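PDB 3BHW: BREX protein BrxA from Magnetospirillum magneticum, which probably takes part in a type 1 BREX system that protects bacteria from double-stranded DNA phage by blocking phage DNA replication. Local coordinates for residues P118-D126 against L150-L158. Numbering follows the deposited sequence.
Sequences PDLPRKMWD and LADCVYRIL
Tyr-155 reaches out from helix 145-161 and takes Arg-122 over one face of its ring and Trp-125 at its edge. Its CG sits beside the backbone N, which sends the ring across to the turn leading into helix 122-135. There Tyr-155 OH donates to Leu-120 O at 2.9 Å, coming from above the carbonyl plane. Arg-122 runs the opposite way over the ring face. Arg-122 CD packs 3.9 Å from the Tyr-155 ring centroid, and the guanidinium lies flat on the ring with the planes 7° apart, an off-centre cation-pi stack. Beyond the ring, the same guanidinium grips Asp-152 end-on: NH1 and NH2 both give hydrogen bonds to OD1, Arg-122 NH1 at 2.8 Å from Asp-152 OD1, in a salt bridge whose carboxylate stands nearly perpendicular to the guanidinium. NE is taken by Tyr-170 OH, so three partners fix the rotation of the group.

Trp-125 CB lies 3.7 Å from Tyr-155 CE1. With CG anti to the backbone N (chi1 171°), the indole extends to helix 145-161 as a knob among Leu-150, Ala-151, Val-154 and Tyr-155. Ala-151 CA lies over the five-membered ring in a CH-pi contact, while Val-154 CG2 reaches Trp-125 CH2 at 3.7 Å. Phe-104 of helix 99-112 meets the indole edge-to-face. At the other end, Leu-120 CD2 touches Leu-158 CD1 at 3.6 Å.

The two helix segments cross at 121° with axes 11.1 Å apart, a spacing bridged by large aromatic side chains: a single knob-into-hole contact between two helices of the all-helical BrxA fold, bordered by an arginine-tyrosine stack and a salt bridge.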
loop_
_atom_site.group_PDB
_atom_site.type_symbol
_atom_site.label_atom_id
_atom_site.label_comp_id
_atom_site.label_asym_id
_atom_site.label_seq_id
_atom_site.Cartn_x
_atom_site.Cartn_y
_atom_site.Cartn_z
ATOM N N PRO A 118 -11.723 16.293 -10.075
ATOM C CA PRO A 118 -10.425 16.187 -9.449
ATOM C C PRO A 118 -9.448 15.418 -10.347
ATOM O O PRO A 118 -9.834 14.456 -11.040
ATOM C CB PRO A 118 -10.712 15.412 -8.170
ATOM C CG PRO A 118 -12.161 15.549 -7.911
ATOM C CD PRO A 118 -12.804 15.733 -9.241
ATOM N N ASP A 119 -8.200 15.874 -10.348
ATOM C CA ASP A 119 -7.113 15.141 -10.972
ATOM C C ASP A 119 -5.886 15.076 -10.077
ATOM O O ASP A 119 -5.814 15.744 -9.008
ATOM C CB ASP A 119 -6.787 15.730 -12.355
ATOM C CG ASP A 119 -6.355 17.180 -12.312
ATOM O OD1 ASP A 119 -5.886 17.682 -11.283
ATOM O OD2 ASP A 119 -6.448 17.833 -13.376
ATOM N N LEU A 120 -4.912 14.274 -10.511
ATOM C CA LEU A 120 -3.679 14.140 -9.753
ATOM C C LEU A 120 -2.504 14.051 -10.718
ATOM O O LEU A 120 -1.890 13.017 -10.857
ATOM C CB LEU A 120 -3.770 12.894 -8.859
ATOM C CG LEU A 120 -2.746 12.761 -7.722
ATOM C CD1 LEU A 120 -3.017 13.824 -6.651
ATOM C CD2 LEU A 120 -2.760 11.364 -7.098
ATOM N N PRO A 121 -2.206 15.148 -11.431
ATOM C CA PRO A 121 -1.096 15.078 -12.369
ATOM C C PRO A 121 0.232 14.896 -11.646
ATOM O O PRO A 121 0.331 15.251 -10.463
ATOM C CB PRO A 121 -1.179 16.431 -13.090
ATOM C CG PRO A 121 -1.848 17.302 -12.182
ATOM C CD PRO A 121 -2.863 16.458 -11.481
ATOM N N ARG A 122 1.217 14.331 -12.351
ATOM C CA ARG A 122 2.540 14.036 -11.779
ATOM C C ARG A 122 3.271 15.197 -11.114
ATOM O O ARG A 122 3.966 14.986 -10.130
ATOM C CB ARG A 122 3.429 13.323 -12.791
ATOM C CG ARG A 122 2.870 11.981 -13.200
ATOM C CD ARG A 122 3.522 10.810 -12.447
ATOM N NE ARG A 122 3.133 9.520 -13.041
ATOM C CZ ARG A 122 3.902 8.434 -13.040
ATOM N NH1 ARG A 122 5.106 8.477 -12.484
ATOM N NH2 ARG A 122 3.476 7.307 -13.604
ATOM N N LYS A 123 3.104 16.431 -11.602
ATOM C CA LYS A 123 3.712 17.593 -10.916
ATOM C C LYS A 123 3.322 17.654 -9.426
ATOM O O LYS A 123 4.078 18.186 -8.615
ATOM C CB LYS A 123 3.341 18.928 -11.569
ATOM C CG LYS A 123 1.837 19.110 -11.815
ATOM C CD LYS A 123 1.292 20.448 -11.336
ATOM C CE LYS A 123 1.163 21.436 -12.495
ATOM N NZ LYS A 123 2.350 22.315 -12.637
ATOM N N MET A 124 2.147 17.117 -9.090
ATOM C CA MET A 124 1.638 17.101 -7.700
ATOM C C MET A 124 2.439 16.146 -6.835
ATOM O O MET A 124 2.657 16.407 -5.657
ATOM C CB MET A 124 0.145 16.738 -7.682
ATOM C CG MET A 124 -0.644 17.661 -8.565
ATOM S SD MET A 124 -2.186 18.044 -7.774
ATOM C CE MET A 124 -1.685 19.330 -6.602
ATOM N N TRP A 125 2.851 15.027 -7.428
ATOM C CA TRP A 125 3.743 14.109 -6.739
ATOM C C TRP A 125 5.117 14.741 -6.559
ATOM O O TRP A 125 5.650 14.700 -5.485
ATOM C CB TRP A 125 3.856 12.776 -7.461
ATOM C CG TRP A 125 4.906 11.917 -6.892
ATOM C CD1 TRP A 125 6.157 11.755 -7.392
ATOM C CD2 TRP A 125 4.853 11.133 -5.684
ATOM N NE1 TRP A 125 6.889 10.908 -6.590
ATOM C CE2 TRP A 125 6.107 10.499 -5.546
ATOM C CE3 TRP A 125 3.868 10.878 -4.727
ATOM C CZ2 TRP A 125 6.402 9.661 -4.490
ATOM C CZ3 TRP A 125 4.180 10.005 -3.668
ATOM C CH2 TRP A 125 5.438 9.417 -3.570
ATOM N N ASP A 126 5.630 15.338 -7.635
ATOM C CA ASP A 126 6.897 16.037 -7.636
ATOM C C ASP A 126 6.984 17.071 -6.523
ATOM O O ASP A 126 7.952 17.099 -5.771
ATOM C CB ASP A 126 7.047 16.747 -8.982
ATOM C CG ASP A 126 7.770 15.908 -10.005
ATOM O OD1 ASP A 126 7.779 14.661 -9.898
ATOM O OD2 ASP A 126 8.333 16.516 -10.942
ATOM N N LEU A 150 9.774 4.928 -8.116
ATOM C CA LEU A 150 8.962 5.349 -6.963
ATOM C C LEU A 150 7.616 5.990 -7.335
ATOM O O LEU A 150 6.568 5.588 -6.823
ATOM C CB LEU A 150 9.773 6.317 -6.088
ATOM C CG LEU A 150 9.167 6.718 -4.751
ATOM C CD1 LEU A 150 8.784 5.491 -3.929
ATOM C CD2 LEU A 150 10.125 7.612 -3.982
ATOM N N ALA A 151 7.661 6.985 -8.212
ATOM C CA ALA A 151 6.460 7.696 -8.673
ATOM C C ALA A 151 5.536 6.756 -9.411
ATOM O O ALA A 151 4.323 6.784 -9.197
ATOM C CB ALA A 151 6.857 8.843 -9.598
ATOM N N ASP A 152 6.125 5.937 -10.283
ATOM C CA ASP A 152 5.405 4.939 -11.060
ATOM C C ASP A 152 4.661 3.977 -10.135
ATOM O O ASP A 152 3.495 3.643 -10.387
ATOM C CB ASP A 152 6.342 4.151 -11.976
ATOM C CG ASP A 152 6.696 4.908 -13.272
ATOM O OD1 ASP A 152 6.242 6.060 -13.442
ATOM O OD2 ASP A 152 7.427 4.328 -14.118
ATOM N N CYS A 153 5.331 3.575 -9.057
ATOM C CA CYS A 153 4.741 2.619 -8.128
ATOM C C CYS A 153 3.597 3.244 -7.368
ATOM O O CYS A 153 2.579 2.641 -7.204
ATOM C CB CYS A 153 5.780 2.071 -7.170
ATOM S SG CYS A 153 5.086 0.881 -6.033
ATOM N N VAL A 154 3.768 4.449 -6.854
ATOM C CA VAL A 154 2.660 5.120 -6.178
ATOM C C VAL A 154 1.442 5.263 -7.095
ATOM O O VAL A 154 0.290 4.998 -6.684
ATOM C CB VAL A 154 3.120 6.442 -5.588
ATOM C CG1 VAL A 154 1.933 7.248 -5.126
ATOM C CG2 VAL A 154 4.012 6.150 -4.398
ATOM N N TYR A 155 1.646 5.701 -8.333
ATOM C CA TYR A 155 0.482 5.846 -9.210
ATOM C C TYR A 155 -0.124 4.515 -9.598
ATOM O O TYR A 155 -1.356 4.408 -9.775
ATOM C CB TYR A 155 0.853 6.654 -10.448
ATOM C CG TYR A 155 0.848 8.159 -10.190
ATOM C CD1 TYR A 155 1.940 8.838 -9.604
ATOM C CD2 TYR A 155 -0.279 8.911 -10.542
ATOM C CE1 TYR A 155 1.885 10.242 -9.392
ATOM C CE2 TYR A 155 -0.341 10.281 -10.317
ATOM C CZ TYR A 155 0.737 10.943 -9.746
ATOM O OH TYR A 155 0.591 12.308 -9.557
ATOM N N ARG A 156 0.699 3.466 -9.718
ATOM C CA ARG A 156 0.179 2.131 -10.013
ATOM C C ARG A 156 -0.738 1.646 -8.850
ATOM O O ARG A 156 -1.842 1.091 -9.073
ATOM C CB ARG A 156 1.333 1.134 -10.212
ATOM C CG ARG A 156 0.940 -0.180 -10.737
ATOM C CD ARG A 156 2.111 -0.880 -11.454
ATOM N NE ARG A 156 3.162 -1.287 -10.534
ATOM C CZ ARG A 156 4.340 -0.676 -10.391
ATOM N NH1 ARG A 156 5.195 -1.143 -9.502
ATOM N NH2 ARG A 156 4.662 0.401 -11.105
ATOM N N ILE A 157 -0.313 1.877 -7.607
ATOM C CA ILE A 157 -1.130 1.550 -6.440
ATOM C C ILE A 157 -2.487 2.232 -6.535
ATOM O O ILE A 157 -3.515 1.622 -6.265
ATOM C CB ILE A 157 -0.417 1.989 -5.140
ATOM C CG1 ILE A 157 0.654 0.976 -4.799
ATOM C CG2 ILE A 157 -1.374 1.909 -3.977
ATOM C CD1 ILE A 157 1.629 1.445 -3.755
ATOM N N LEU A 158 -2.467 3.491 -6.932
ATOM C CA LEU A 158 -3.687 4.271 -7.001
ATOM C C LEU A 158 -4.568 3.790 -8.136
ATOM O O LEU A 158 -5.792 3.824 -8.013
ATOM C CB LEU A 158 -3.349 5.750 -7.119
ATOM C CG LEU A 158 -2.657 6.384 -5.893
ATOM C CD1 LEU A 158 -2.526 7.839 -6.183
ATOM C CD2 LEU A 158 -3.387 6.173 -4.545
#